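Local coordinates for response regulator (Colwellia psychrerythraea, PDB 3EQZ), which belongs to the CheY-like receiver domains, the signal-receiving modules of bacterial response regulators, at residues T21-E24 and N29-A32; L54-M59 and S85-S90; E63-L68 and C98-I103. One frame throughout, in Å; residues are numbered along the deposited sequence.

Contact 1: T21-E24 and N29-A32; sequences TIVE and NVEA
Val23 and Val30 meet because each sends the methyl anti to its own backbone N into the gap between helix and strand: CG1 in Val23 (chi1 171°) and CG2 in Val30. The other methyl of Val30, CG1, is left between the backbone N and the carbonyl carbon (chi1 59°), a crowded position that turns it toward Glu24. The two methyls of Val30 thus take a neighbour each.

On the Val23 side, CG2 of Val30 sits 3.6 Å from Val23 CG1 and makes a longer contact, 4.1 Å, with Val23 CB. CB of Val30 also lies 3.8 Å from Val23 CG1, which therefore rests against the root of the branch as well as one of its tips. Both CB atoms are aimed across the gap, and the valines cross obliquely.

Glu24 contributes chiefly CB and CG. With CG anti to the backbone N (chi1 -163°) and the chain extended beyond it, it runs across Val30 at about a right angle, and Val30 CG1 touches Glu24 CG at 3.9 Å. Glu24 is exposed, and its methylenes lie over Val30 CG1 at the border of the contact. No hydrogen bond spans the two segments, whose nearest CA atoms, those of Glu24 and Val30, are 6.2 Å apart; Val30 supplies more than half of the 134 Å² buried.

The contact lies inside the beta-alpha-beta unit of strand 6-9, helix 13-23 and strand 30-33, at the short connection into the outermost strand 30-33. Val6 of the adjacent strand touches both valines from the sheet, and Leu119 of helix 112-124 packs on Val23 from the neighbouring helix.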
# COMPACT_ATOMS: atom_id res chain seq x y z
N THR B 21 -14.93 4.21 -27.78
CA THR B 21 -14.42 4.83 -28.99
C THR B 21 -12.91 4.61 -29.15
O THR B 21 -12.42 4.55 -30.27
CB THR B 21 -14.78 6.33 -29.07
OG1 THR B 21 -14.14 7.04 -27.99
CG2 THR B 21 -16.30 6.55 -28.99
N ILE B 22 -12.19 4.42 -28.06
CA ILE B 22 -10.77 4.15 -28.15
C ILE B 22 -10.50 2.69 -28.54
O ILE B 22 -9.58 2.41 -29.27
CB ILE B 22 -10.05 4.48 -26.79
CG1 ILE B 22 -9.92 5.98 -26.64
CG2 ILE B 22 -8.63 3.87 -26.75
CD1 ILE B 22 -9.88 6.43 -25.21
N VAL B 23 -11.33 1.76 -28.08
CA VAL B 23 -11.10 0.35 -28.35
C VAL B 23 -11.57 -0.08 -29.74
O VAL B 23 -10.98 -0.98 -30.37
CB VAL B 23 -11.83 -0.57 -27.30
CG1 VAL B 23 -11.77 -2.03 -27.73
CG2 VAL B 23 -11.27 -0.36 -25.85
N GLU B 24 -12.66 0.49 -30.21
CA GLU B 24 -13.28 -0.12 -31.36
C GLU B 24 -12.41 -0.08 -32.64
O GLU B 24 -12.41 -1.02 -33.41
CB GLU B 24 -14.64 0.52 -31.64
CG GLU B 24 -15.51 -0.32 -32.55
CD GLU B 24 -17.00 0.07 -32.48
OE1 GLU B 24 -17.30 1.16 -31.95
OE2 GLU B 24 -17.87 -0.73 -32.92
N ASN B 29 -14.58 -6.20 -32.11
CA ASN B 29 -15.57 -6.97 -31.34
C ASN B 29 -15.66 -6.52 -29.89
O ASN B 29 -15.30 -7.26 -28.97
CB ASN B 29 -15.23 -8.48 -31.38
CG ASN B 29 -15.25 -9.05 -32.80
OD1 ASN B 29 -16.10 -8.64 -33.63
ND2 ASN B 29 -14.31 -9.96 -33.10
N VAL B 30 -16.12 -5.31 -29.68
CA VAL B 30 -16.09 -4.74 -28.36
C VAL B 30 -17.53 -4.50 -27.94
O VAL B 30 -18.37 -4.07 -28.74
CB VAL B 30 -15.28 -3.43 -28.35
CG1 VAL B 30 -15.87 -2.41 -29.33
CG2 VAL B 30 -15.21 -2.83 -26.96
N GLU B 31 -17.81 -4.81 -26.69
CA GLU B 31 -19.15 -4.70 -26.18
C GLU B 31 -19.09 -4.00 -24.81
O GLU B 31 -18.27 -4.34 -23.96
CB GLU B 31 -19.75 -6.10 -26.06
CG GLU B 31 -21.04 -6.13 -25.30
CD GLU B 31 -21.98 -7.31 -25.66
OE1 GLU B 31 -21.50 -8.47 -25.84
OE2 GLU B 31 -23.22 -7.06 -25.73
N ALA B 32 -19.94 -3.00 -24.60
CA ALA B 32 -19.92 -2.26 -23.38
C ALA B 32 -21.13 -2.59 -22.51
O ALA B 32 -22.26 -2.63 -23.02
CB ALA B 32 -19.87 -0.77 -23.67

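Contact 2: L54-M59 and S85-S90; sequences LMMPDM and SGVLHS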
# COMPACT_ATOMS: atom_id res chain seq x y z
N LEU B 54 -13.42 0.56 -11.63
CA LEU B 54 -13.66 0.14 -10.27
C LEU B 54 -14.94 0.75 -9.73
O LEU B 54 -15.49 0.28 -8.76
CB LEU B 54 -12.51 0.54 -9.34
CG LEU B 54 -11.17 -0.16 -9.52
CD1 LEU B 54 -10.22 0.35 -8.43
CD2 LEU B 54 -11.28 -1.68 -9.50
N MET B 55 -15.38 1.84 -10.36
CA MET B 55 -16.67 2.44 -10.02
C MET B 55 -16.67 2.94 -8.57
O MET B 55 -17.71 2.87 -7.86
CB MET B 55 -17.79 1.41 -10.28
CG MET B 55 -18.12 1.23 -11.83
SD MET B 55 -19.28 -0.09 -12.29
CE MET B 55 -18.28 -1.60 -12.36
N MET B 56 -15.52 3.44 -8.10
CA MET B 56 -15.44 3.99 -6.74
C MET B 56 -16.36 5.23 -6.78
O MET B 56 -16.37 5.94 -7.81
CB MET B 56 -14.01 4.38 -6.39
CG MET B 56 -13.07 3.21 -6.03
SD MET B 56 -13.61 2.37 -4.54
CE MET B 56 -13.80 0.73 -5.10
N PRO B 57 -17.09 5.53 -5.68
CA PRO B 57 -16.86 4.95 -4.37
C PRO B 57 -17.88 3.87 -3.97
O PRO B 57 -18.05 3.61 -2.79
CB PRO B 57 -17.01 6.17 -3.45
CG PRO B 57 -18.15 6.96 -4.12
CD PRO B 57 -18.12 6.59 -5.62
N ASP B 58 -18.55 3.27 -4.95
CA ASP B 58 -19.39 2.07 -4.76
C ASP B 58 -18.51 0.81 -4.78
O ASP B 58 -17.30 0.89 -5.11
CB ASP B 58 -20.44 1.96 -5.89
CG ASP B 58 -21.32 3.20 -5.98
OD1 ASP B 58 -21.81 3.65 -4.91
OD2 ASP B 58 -21.49 3.75 -7.11
N MET B 59 -19.10 -0.34 -4.47
CA MET B 59 -18.23 -1.54 -4.45
C MET B 59 -18.53 -2.47 -5.63
O MET B 59 -18.07 -3.60 -5.65
CB MET B 59 -18.25 -2.32 -3.10
CG MET B 59 -17.29 -1.87 -1.96
SD MET B 59 -15.59 -2.53 -1.67
CE MET B 59 -15.75 -4.25 -2.10
N SER B 85 -4.47 7.81 -3.75
CA SER B 85 -3.60 7.32 -2.67
C SER B 85 -3.65 5.77 -2.47
O SER B 85 -3.84 5.26 -1.33
CB SER B 85 -3.92 8.06 -1.36
OG SER B 85 -3.32 9.35 -1.34
N GLY B 86 -3.48 5.05 -3.59
CA GLY B 86 -3.33 3.59 -3.56
C GLY B 86 -4.53 2.74 -3.94
O GLY B 86 -4.40 1.52 -3.89
N VAL B 87 -5.68 3.35 -4.30
CA VAL B 87 -6.91 2.58 -4.57
C VAL B 87 -6.76 1.64 -5.78
O VAL B 87 -7.10 0.47 -5.72
CB VAL B 87 -8.18 3.46 -4.73
CG1 VAL B 87 -9.40 2.62 -5.07
CG2 VAL B 87 -8.48 4.26 -3.47
N LEU B 88 -6.16 2.14 -6.86
CA LEU B 88 -5.98 1.31 -8.04
C LEU B 88 -4.97 0.21 -7.76
O LEU B 88 -5.16 -0.95 -8.18
CB LEU B 88 -5.53 2.20 -9.19
CG LEU B 88 -5.54 1.58 -10.59
CD1 LEU B 88 -6.90 0.92 -11.00
CD2 LEU B 88 -5.11 2.67 -11.57
N HIS B 89 -3.86 0.55 -7.08
CA HIS B 89 -2.87 -0.45 -6.71
C HIS B 89 -3.45 -1.52 -5.76
O HIS B 89 -3.10 -2.68 -5.85
CB HIS B 89 -1.63 0.24 -6.10
CG HIS B 89 -0.64 -0.72 -5.53
ND1 HIS B 89 -0.66 -1.10 -4.20
CD2 HIS B 89 0.38 -1.40 -6.10
CE1 HIS B 89 0.30 -1.97 -3.98
NE2 HIS B 89 0.95 -2.18 -5.12
N SER B 90 -4.33 -1.12 -4.85
CA SER B 90 -5.02 -2.07 -3.96
C SER B 90 -5.87 -3.12 -4.71
O SER B 90 -5.79 -4.32 -4.42
CB SER B 90 -5.89 -1.33 -2.96
OG SER B 90 -5.04 -0.60 -2.09
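Val87 CG1 is the methyl that Leu54 and Met56 share. Met56 reaches it with CG, at 3.8 Å, while Leu54 offers CD1, 4.1 Å from the same Val87 CG1. That methyl stands anti to the backbone N of Val87 (chi1 177°), pointing from the first turn of the helix toward the loop. The Leu54 and Val87 side chains lie alongside one another, running in opposite senses, and Leu54 CD1 also comes within 4.1 Å of the backbone O of Val87, so the leucine lies against the helix itself. Its other neighbour across the contact is Leu88, whose CD1 is 4.2 Å from Leu54 CD1: the CB of Leu88 does not face the loop, but the far end of the chain swings back to it. The side chains that meet are all apolar, and most of them are buried.

Next come the groups around these positions. Met56 is bent at chi2 and chi3, so that its chain turns aside beyond CG, and Ser97 of the second subunit packs against it. The peptide between Met56 and Pro57 is cis, giving the loop a sharp turn just past the methionine. On the helix side Gly86, at the N-cap position, has a positive phi of 102°. Gly86 O takes two bonds from Ser90, from N at 2.8 Å and from OG at 2.9 Å, the hydroxyl approaching from above the carbonyl plane. The Leu54 side chain also touches Ser81 of strand 76-81, and its backbone pairs with Ile80.

The loop after strand 49-53, with its Met-Pro pair, packed against the start of helix 87-97 at the C-terminal ends of the parallel strands, is the arrangement of the CheY-like receiver fold.

Contact 3: E63-L68 and C98-I103; sequences EVIRHL and CGLNVI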
# COMPACT_ATOMS: atom_id res chain seq x y z
N GLU B 63 -16.97 -6.22 -6.52
CA GLU B 63 -17.83 -7.42 -6.73
C GLU B 63 -17.53 -8.16 -8.05
O GLU B 63 -17.62 -9.39 -8.13
CB GLU B 63 -19.32 -7.02 -6.72
CG GLU B 63 -20.29 -8.27 -6.81
CD GLU B 63 -19.83 -9.46 -5.90
OE1 GLU B 63 -19.16 -9.20 -4.88
OE2 GLU B 63 -20.12 -10.65 -6.20
N VAL B 64 -17.22 -7.43 -9.10
CA VAL B 64 -16.87 -8.11 -10.36
C VAL B 64 -15.56 -8.89 -10.16
O VAL B 64 -15.44 -10.03 -10.60
CB VAL B 64 -16.76 -7.06 -11.49
CG1 VAL B 64 -16.08 -7.60 -12.74
CG2 VAL B 64 -18.18 -6.46 -11.81
N ILE B 65 -14.57 -8.28 -9.48
CA ILE B 65 -13.31 -8.97 -9.18
C ILE B 65 -13.53 -10.22 -8.37
O ILE B 65 -13.04 -11.30 -8.73
CB ILE B 65 -12.32 -8.01 -8.46
CG1 ILE B 65 -11.81 -6.98 -9.46
CG2 ILE B 65 -11.17 -8.79 -7.82
CD1 ILE B 65 -11.04 -5.83 -8.79
N ARG B 66 -14.28 -10.09 -7.26
CA ARG B 66 -14.70 -11.25 -6.46
C ARG B 66 -15.38 -12.33 -7.32
O ARG B 66 -15.04 -13.48 -7.27
CB ARG B 66 -15.66 -10.83 -5.33
CG ARG B 66 -15.71 -11.91 -4.22
CD ARG B 66 -17.05 -12.09 -3.51
NE ARG B 66 -18.16 -12.14 -4.43
CZ ARG B 66 -18.60 -13.24 -5.04
NH1 ARG B 66 -18.01 -14.42 -4.84
NH2 ARG B 66 -19.62 -13.14 -5.90
N HIS B 67 -16.38 -11.95 -8.11
CA HIS B 67 -17.05 -12.96 -8.95
C HIS B 67 -16.06 -13.63 -9.93
O HIS B 67 -16.01 -14.85 -10.05
CB HIS B 67 -18.20 -12.30 -9.73
CG HIS B 67 -18.92 -13.26 -10.64
ND1 HIS B 67 -20.07 -13.93 -10.27
CD2 HIS B 67 -18.64 -13.65 -11.91
CE1 HIS B 67 -20.47 -14.71 -11.26
NE2 HIS B 67 -19.62 -14.56 -12.27
N LEU B 68 -15.27 -12.82 -10.63
CA LEU B 68 -14.31 -13.37 -11.58
C LEU B 68 -13.35 -14.33 -10.92
O LEU B 68 -13.03 -15.37 -11.48
CB LEU B 68 -13.52 -12.25 -12.30
CG LEU B 68 -14.31 -11.29 -13.21
CD1 LEU B 68 -13.41 -10.17 -13.60
CD2 LEU B 68 -14.87 -11.92 -14.46
N CYS B 98 -5.89 -13.09 -6.01
CA CYS B 98 -6.96 -14.06 -6.15
C CYS B 98 -6.75 -14.88 -7.39
O CYS B 98 -7.64 -15.62 -7.79
CB CYS B 98 -8.30 -13.36 -6.26
SG CYS B 98 -8.70 -12.46 -4.82
N GLY B 99 -5.60 -14.72 -8.03
CA GLY B 99 -5.29 -15.53 -9.19
C GLY B 99 -5.77 -14.97 -10.51
O GLY B 99 -5.76 -15.70 -11.52
N LEU B 100 -6.15 -13.70 -10.55
CA LEU B 100 -6.61 -13.07 -11.80
C LEU B 100 -5.45 -12.53 -12.66
O LEU B 100 -4.51 -12.03 -12.12
CB LEU B 100 -7.64 -11.96 -11.52
CG LEU B 100 -8.94 -12.52 -10.95
CD1 LEU B 100 -9.91 -11.40 -10.64
CD2 LEU B 100 -9.59 -13.52 -11.94
N ASN B 101 -5.56 -12.61 -13.99
CA ASN B 101 -4.51 -12.07 -14.88
C ASN B 101 -4.69 -10.55 -15.23
O ASN B 101 -5.21 -10.20 -16.29
CB ASN B 101 -4.39 -12.94 -16.15
CG ASN B 101 -3.29 -12.44 -17.15
OD1 ASN B 101 -3.37 -12.66 -18.39
ND2 ASN B 101 -2.27 -11.81 -16.61
N VAL B 102 -4.27 -9.69 -14.30
CA VAL B 102 -4.30 -8.25 -14.50
C VAL B 102 -3.13 -7.86 -15.38
O VAL B 102 -1.97 -8.06 -15.00
CB VAL B 102 -4.20 -7.48 -13.18
CG1 VAL B 102 -4.30 -5.96 -13.42
CG2 VAL B 102 -5.28 -7.96 -12.19
N ILE B 103 -3.41 -7.35 -16.57
CA ILE B 103 -2.35 -7.04 -17.55
C ILE B 103 -1.96 -5.55 -17.58
O ILE B 103 -0.91 -5.20 -18.08
CB ILE B 103 -2.77 -7.48 -18.94
CG1 ILE B 103 -4.07 -6.77 -19.33
CG2 ILE B 103 -2.85 -9.03 -19.02
CD1 ILE B 103 -4.32 -6.87 -20.81
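Helix 60-70 and the lead-in to strand 101-107 draw nearest at Leu68 and Leu100, whose CA atoms are 7.7 Å apart, and no hydrogen bond crosses between them. Leu100 does nearly all the work from its side. Its CG is anti to the carbonyl carbon (chi1 -67°), which carries both methyls toward the helix, where they settle on the turn from Ile65 to Leu68. Leu100 CD1 lies 3.7 Å from the backbone O of Ile65 and 4.0 Å from Ile65 CG2. Leu100 CD1 is also 4.1 Å from Leu68 CB, while Leu100 CD2 rests beside the O of Leu68 at 3.9 Å. The leucine thus packs on helix backbone as much as on side chains.

Leu100 follows directly on a Schellman motif: Gly99, with positive phi, ends helix 87-97, and Leu100 N bonds back to the O of Ala95. The chain then enters strand 101-107, as in the beta-alpha-beta crossovers of the parallel receiver-domain sheet, where helices 60-70 and 87-97 lie next to each other, Ile65 touching Ala95. Beneath, Leu52 and Ile50 of strand 49-53 receive Ile65 and Leu68.

Away from Leu100 the helix carries an ion pair. Arg66 grips Glu63 side-on, its NE bonding OE1 at 3.1 Å (N-H...O 164°) and its NH2 bonding OE2 at 2.6 Å, each through a syn lone pair and close to the guanidinium plane. Arg66 NH1 makes a further salt bridge, to Glu70, while Met59 of the second subunit packs on Arg66 and on Cys98.

How the contacts relate
Contacts 2 and 3 are buried and apolar, whereas contact 1, on the opposite side of the chain's centre, is partly exposed and ends in a charged side chain. All three do without hydrogen bonds across their segments. Contact 1 spans the short turn between a helix and the strand that follows it; contacts 2 and 3 join parts further apart in sequence. Contacts 1 and 3 reach the same sheet, and helix 87-97 of contact 2 leads on to strand 101-107 of contact 3. These two touch, Leu54 CD2 lying 4.2 Å from Ile65 CD1, and both face the second subunit. Leucine methyls meet helix carbonyl oxygens in both, more so in contact 3; contact 1 rests on a valine pair.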